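Local atomic coordinates of putrescine aminotransferase (Halomonas elongata DSM 2581, PDB entry 6GWI), a protein that probably catalyses pyridoxal-5'-phosphate-dependent transfer of amino groups, with putrescine as a likely amine donor, as a class-III aminotransferase. Residues E203-K208 against K244-Y249; Q141-R146 against M158-M163. All blocks are in the same frame, centred on the assembly; numbering follows the deposited sequence.

Overall arrangement
From the N terminus, contact 2 closes first: strand 142-146 runs into a loop holding the cofactor-pocket residues Tyr150, His151 and Gly152, and residues 158-163 come back to lie over the strand's C-terminal half. Contact 1 closes later, when 244-249 comes back beside 203-208 after strand 217-222. The two closures therefore follow in series, neither nesting nor crossing. Their centres lie about 16 Å apart, on opposite faces of the parallel sheet of the cofactor-binding domain. Strand 142-146 joins them: Ile143 faces contact 2, whereas Ile144 points the other way and packs its CG2 against Leu205 CD1 of contact 1 at 3.9 Å, with Lys208 also touching it.

Contact 1 of 2, residues E203-K208 against K244-Y249; sequences EALEEK and KVLAKY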
loop_
_atom_site.group_PDB
_atom_site.type_symbol
_atom_site.label_atom_id
_atom_site.label_comp_id
_atom_site.label_asym_id
_atom_site.label_seq_id
_atom_site.Cartn_x
_atom_site.Cartn_y
_atom_site.Cartn_z
ATOM N N GLU B 203 2.726 14.959 -29.960
ATOM C CA GLU B 203 3.354 14.199 -31.037
ATOM C C GLU B 203 4.454 13.289 -30.507
ATOM O O GLU B 203 4.751 12.256 -31.118
ATOM C CB GLU B 203 3.910 15.147 -32.100
ATOM C CG GLU B 203 4.598 14.447 -33.274
ATOM C CD GLU B 203 3.751 13.347 -33.900
ATOM O OE1 GLU B 203 2.506 13.434 -33.839
ATOM O OE2 GLU B 203 4.335 12.393 -34.458
ATOM N N ALA B 204 5.069 13.653 -29.378
ATOM C CA ALA B 204 6.075 12.788 -28.770
ATOM C C ALA B 204 5.495 11.426 -28.418
ATOM O O ALA B 204 6.202 10.415 -28.493
ATOM C CB ALA B 204 6.657 13.451 -27.520
ATOM N N LEU B 205 4.219 11.377 -28.026
ATOM C CA LEU B 205 3.575 10.096 -27.759
ATOM C C LEU B 205 3.520 9.239 -29.019
ATOM O O LEU B 205 3.895 8.061 -29.000
ATOM C CB LEU B 205 2.168 10.318 -27.204
ATOM C CG LEU B 205 1.357 9.039 -26.993
ATOM C CD1 LEU B 205 2.061 8.120 -25.988
ATOM C CD2 LEU B 205 -0.059 9.354 -26.538
ATOM N N GLU B 206 3.047 9.814 -30.126
ATOM C CA GLU B 206 3.014 9.068 -31.378
ATOM C C GLU B 206 4.407 8.580 -31.754
ATOM O O GLU B 206 4.579 7.434 -32.188
ATOM C CB GLU B 206 2.436 9.932 -32.499
ATOM C CG GLU B 206 2.492 9.261 -33.864
ATOM C CD GLU B 206 1.429 9.772 -34.818
ATOM O OE1 GLU B 206 1.236 11.004 -34.894
ATOM O OE2 GLU B 206 0.778 8.940 -35.485
ATOM N N GLU B 207 5.418 9.440 -31.598
ATOM C CA GLU B 207 6.782 9.042 -31.919
ATOM C C GLU B 207 7.200 7.832 -31.096
ATOM O O GLU B 207 7.777 6.876 -31.627
ATOM C CB GLU B 207 7.741 10.209 -31.672
ATOM C CG GLU B 207 7.493 11.428 -32.547
ATOM C CD GLU B 207 8.260 12.652 -32.079
ATOM O OE1 GLU B 207 9.348 12.486 -31.487
ATOM O OE2 GLU B 207 7.776 13.783 -32.303
ATOM N N LYS B 208 6.897 7.843 -29.797
ATOM C CA LYS B 208 7.299 6.727 -28.952
ATOM C C LYS B 208 6.580 5.450 -29.375
ATOM O O LYS B 208 7.187 4.374 -29.435
ATOM C CB LYS B 208 6.994 7.036 -27.490
ATOM C CG LYS B 208 7.736 6.143 -26.515
ATOM C CD LYS B 208 9.201 6.560 -26.516
ATOM C CE LYS B 208 10.179 5.423 -26.423
ATOM N NZ LYS B 208 11.545 6.007 -26.275
ATOM N N LYS B 244 -6.171 12.878 -30.180
ATOM C CA LYS B 244 -6.017 12.597 -31.600
ATOM C C LYS B 244 -5.078 11.419 -31.825
ATOM O O LYS B 244 -5.361 10.536 -32.644
ATOM C CB LYS B 244 -5.502 13.857 -32.301
ATOM C CG LYS B 244 -5.746 13.922 -33.800
ATOM C CD LYS B 244 -5.740 15.368 -34.309
ATOM C CE LYS B 244 -4.360 16.015 -34.228
ATOM N NZ LYS B 244 -3.386 15.393 -35.168
ATOM N N VAL B 245 -3.974 11.370 -31.075
ATOM C CA VAL B 245 -2.999 10.291 -31.217
ATOM C C VAL B 245 -3.589 8.962 -30.759
ATOM O O VAL B 245 -3.448 7.936 -31.435
ATOM C CB VAL B 245 -1.718 10.638 -30.432
ATOM C CG1 VAL B 245 -0.766 9.441 -30.353
ATOM C CG2 VAL B 245 -1.024 11.838 -31.059
ATOM N N LEU B 246 -4.242 8.955 -29.595
ATOM C CA LEU B 246 -4.775 7.715 -29.043
ATOM C C LEU B 246 -5.856 7.108 -29.928
ATOM O O LEU B 246 -6.039 5.885 -29.932
ATOM C CB LEU B 246 -5.337 7.970 -27.647
ATOM C CG LEU B 246 -4.327 8.459 -26.612
ATOM C CD1 LEU B 246 -5.046 8.815 -25.321
ATOM C CD2 LEU B 246 -3.242 7.424 -26.364
ATOM N N ALA B 247 -6.599 7.944 -30.657
ATOM C CA ALA B 247 -7.631 7.449 -31.560
ATOM C C ALA B 247 -7.047 6.659 -32.722
ATOM O O ALA B 247 -7.757 5.845 -33.323
ATOM C CB ALA B 247 -8.462 8.614 -32.103
ATOM N N LYS B 248 -5.784 6.902 -33.068
ATOM C CA LYS B 248 -5.155 6.221 -34.190
ATOM C C LYS B 248 -4.616 4.847 -33.816
ATOM O O LYS B 248 -4.386 4.027 -34.711
ATOM C CB LYS B 248 -4.020 7.091 -34.742
ATOM C CG LYS B 248 -4.507 8.336 -35.467
ATOM C CD LYS B 248 -3.392 9.345 -35.714
ATOM C CE LYS B 248 -2.207 8.741 -36.447
ATOM N NZ LYS B 248 -1.287 9.802 -36.957
ATOM N N TYR B 249 -4.409 4.583 -32.525
ATOM C CA TYR B 249 -3.753 3.367 -32.061
ATOM C C TYR B 249 -4.605 2.678 -31.006
ATOM O O TYR B 249 -5.337 3.325 -30.254
ATOM C CB TYR B 249 -2.363 3.695 -31.495
ATOM C CG TYR B 249 -1.501 4.430 -32.496
ATOM C CD1 TYR B 249 -0.876 3.751 -33.531
ATOM C CD2 TYR B 249 -1.335 5.806 -32.420
ATOM C CE1 TYR B 249 -0.101 4.421 -34.459
ATOM C CE2 TYR B 249 -0.560 6.485 -33.341
ATOM C CZ TYR B 249 0.051 5.787 -34.360
ATOM O OH TYR B 249 0.822 6.460 -35.276
#
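Val245 meets helix 194-212 through CG1, which lies 3.8 Å from Glu206 N and 3.9 Å from Leu205 CD2. That branch is anti to the backbone N (chi1 170°), a setting that turns it onto the neighbouring helix between these two residues. One residue on, Leu246 adds a single methyl contact: its CD2 comes 3.7 Å from Leu205 CD2, the two side chains crossing at about a right angle. The helical segments run side by side, their axes 9.6 Å apart at closest approach and 26° from parallel. This agreement in direction fits their topology, since helix 194-212 leads into strand 217-222 and helix 238-248 into the adjacent parallel strand 252-255 of the alpha/beta domain. Lys248 brings the charge: NZ forms a 2.7 Å salt bridge with Glu206 OE2, which accepts through its syn lone pair, on the side of the other carboxylate oxygen. The Tyr249 hydroxyl then donates a hydrogen bond to the same oxygen, with OH and Glu206 OE2 a very short 2.5 Å apart. OE2 sits at the ring edge, in its plane, and the carboxylate is turned 83° from the ring. Two donors thus grip one oxygen. With an alanine in place of Glu206, the Lys248 ammonium would probably lose its salt-bridge partner and the Tyr249 hydroxyl its acceptor. Lys248 CB also lies over the rim of one face of the tyrosine ring, while Ile209 and Leu210 touch the Tyr249 side chain.

Contact 2 of 2, residues Q141-R146 against M158-M163; sequences QWIIGR and MSLGGM
Ile143 and Leu160 make the apolar part of this buried contact. The CG2 methyl of Ile143 stands 3.6 Å from Leu160 CD2, and Ile143 CB follows at 4.1 Å from that same CD2, so one leucine methyl does all the touching. The isoleucine presents CG2 because this branch is anti to its own backbone N, while Leu160, with CG anti to its carbonyl carbon (chi1 -67°), brings CD2 to that methyl. Ile177 of the adjacent strand packs on both residues and extends the apolar patch. Strand 142-146 lies inside the parallel sheet of the fold-type I aminotransferase domain, between strands 177-180 and 217-222; helix 155-160 belongs to the beta-alpha-beta connection from it to strand 177-180, laid over the sheet face that Ile143 points to. The second kind of interaction is backbone to backbone. Gly162 CA directs a CA-H...O contact at Arg146 O, 3.5 Å away, with 144° at the hydrogen. Glycine makes two close approaches possible: a beta carbon modelled on Gly162 would fall 2.2 Å from Arg146 O, and, where Gly145 passes Leu160, one on Gly145 would come 2.9 Å from Leu160 O. Conventional polar bonds lead elsewhere. Leu160 O accepts from His179 NE2, and Arg146, whose side chain leaves on the far side of the strand, pairs NH1 with Tyr238 OH and NH2, weakly, with the carbonyl of the cofactor-pocket residue Glu223.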
loop_
_atom_site.group_PDB
_atom_site.type_symbol
_atom_site.label_atom_id
_atom_site.label_comp_id
_atom_site.label_asym_id
_atom_site.label_seq_id
_atom_site.Cartn_x
_atom_site.Cartn_y
_atom_site.Cartn_z
ATOM N N GLN B 141 2.859 -5.022 -24.260
ATOM C CA GLN B 141 3.277 -4.959 -22.868
ATOM C C GLN B 141 3.768 -3.583 -22.436
ATOM O O GLN B 141 3.716 -3.247 -21.248
ATOM C CB GLN B 141 4.420 -5.946 -22.613
ATOM C CG GLN B 141 4.157 -7.369 -23.005
ATOM C CD GLN B 141 5.397 -8.226 -22.850
ATOM O OE1 GLN B 141 5.483 -9.051 -21.942
ATOM N NE2 GLN B 141 6.373 -8.023 -23.729
ATOM N N TRP B 142 4.263 -2.787 -23.380
ATOM C CA TRP B 142 4.949 -1.553 -23.024
ATOM C C TRP B 142 3.978 -0.504 -22.499
ATOM O O TRP B 142 2.881 -0.320 -23.034
ATOM C CB TRP B 142 5.707 -0.996 -24.230
ATOM C CG TRP B 142 7.031 -1.659 -24.463
ATOM C CD1 TRP B 142 7.257 -2.811 -25.158
ATOM C CD2 TRP B 142 8.314 -1.210 -24.004
ATOM N NE1 TRP B 142 8.598 -3.109 -25.162
ATOM C CE2 TRP B 142 9.269 -2.141 -24.460
ATOM C CE3 TRP B 142 8.749 -0.113 -23.255
ATOM C CZ2 TRP B 142 10.629 -2.009 -24.190
ATOM C CZ3 TRP B 142 10.102 0.017 -22.990
ATOM C CH2 TRP B 142 11.024 -0.926 -23.455
ATOM N N ILE B 143 4.390 0.180 -21.436
ATOM C CA ILE B 143 3.654 1.304 -20.871
ATOM C C ILE B 143 4.457 2.562 -21.160
ATOM O O ILE B 143 5.661 2.609 -20.879
ATOM C CB ILE B 143 3.438 1.154 -19.355
ATOM C CG1 ILE B 143 2.942 -0.247 -18.999
ATOM C CG2 ILE B 143 2.471 2.227 -18.841
ATOM C CD1 ILE B 143 1.558 -0.550 -19.457
ATOM N N ILE B 144 3.807 3.570 -21.722
ATOM C CA ILE B 144 4.444 4.858 -21.969
ATOM C C ILE B 144 3.973 5.831 -20.896
ATOM O O ILE B 144 2.786 6.163 -20.821
ATOM C CB ILE B 144 4.140 5.394 -23.370
ATOM C CG1 ILE B 144 4.633 4.414 -24.434
ATOM C CG2 ILE B 144 4.783 6.756 -23.553
ATOM C CD1 ILE B 144 4.094 4.696 -25.813
ATOM N N GLY B 145 4.908 6.276 -20.055
ATOM C CA GLY B 145 4.697 7.395 -19.172
ATOM C C GLY B 145 5.445 8.628 -19.645
ATOM O O GLY B 145 5.945 8.698 -20.769
ATOM N N ARG B 146 5.530 9.607 -18.753
ATOM C CA ARG B 146 6.198 10.860 -19.063
ATOM C C ARG B 146 7.307 11.132 -18.060
ATOM O O ARG B 146 7.221 10.755 -16.886
ATOM C CB ARG B 146 5.209 12.032 -19.072
ATOM C CG ARG B 146 4.085 11.857 -20.086
ATOM C CD ARG B 146 3.129 13.042 -20.119
ATOM N NE ARG B 146 2.548 13.327 -18.810
ATOM C CZ ARG B 146 1.566 14.198 -18.599
ATOM N NH1 ARG B 146 1.035 14.867 -19.614
ATOM N NH2 ARG B 146 1.107 14.392 -17.371
ATOM N N MET B 158 7.353 3.595 -9.041
ATOM C CA MET B 158 8.608 4.268 -9.356
ATOM C C MET B 158 9.014 4.038 -10.809
ATOM O O MET B 158 9.529 4.951 -11.467
ATOM C CB MET B 158 9.701 3.782 -8.399
ATOM C CG MET B 158 11.081 4.335 -8.684
ATOM S SD MET B 158 12.086 3.169 -9.613
ATOM C CE MET B 158 12.727 2.131 -8.298
ATOM N N SER B 159 8.802 2.823 -11.326
ATOM C CA SER B 159 9.128 2.536 -12.720
ATOM C C SER B 159 8.231 3.321 -13.670
ATOM O O SER B 159 8.689 3.814 -14.708
ATOM C CB SER B 159 8.988 1.038 -12.998
ATOM O OG SER B 159 9.849 0.270 -12.181
ATOM N N LEU B 160 6.938 3.415 -13.343
ATOM C CA LEU B 160 6.000 4.176 -14.158
ATOM C C LEU B 160 6.274 5.668 -14.079
ATOM O O LEU B 160 6.058 6.392 -15.059
ATOM C CB LEU B 160 4.567 3.888 -13.714
ATOM C CG LEU B 160 4.034 2.480 -13.962
ATOM C CD1 LEU B 160 2.773 2.237 -13.145
ATOM C CD2 LEU B 160 3.758 2.286 -15.449
ATOM N N GLY B 161 6.716 6.144 -12.922
ATOM C CA GLY B 161 7.071 7.534 -12.778
ATOM C C GLY B 161 8.285 7.878 -13.611
ATOM O O GLY B 161 8.995 7.013 -14.130
ATOM N N GLY B 162 8.516 9.184 -13.739
ATOM C CA GLY B 162 9.617 9.704 -14.526
ATOM C C GLY B 162 10.639 10.477 -13.715
ATOM O O GLY B 162 11.251 11.417 -14.230
ATOM N N MET B 163 10.836 10.096 -12.452
ATOM C CA MET B 163 11.757 10.790 -11.555
ATOM C C MET B 163 13.118 10.098 -11.580
ATOM O O MET B 163 13.275 9.001 -11.034
ATOM C CB MET B 163 11.201 10.819 -10.131
ATOM C CG MET B 163 9.807 11.407 -10.018
ATOM S SD MET B 163 9.785 13.146 -10.479
ATOM C CE MET B 163 8.086 13.573 -10.113
#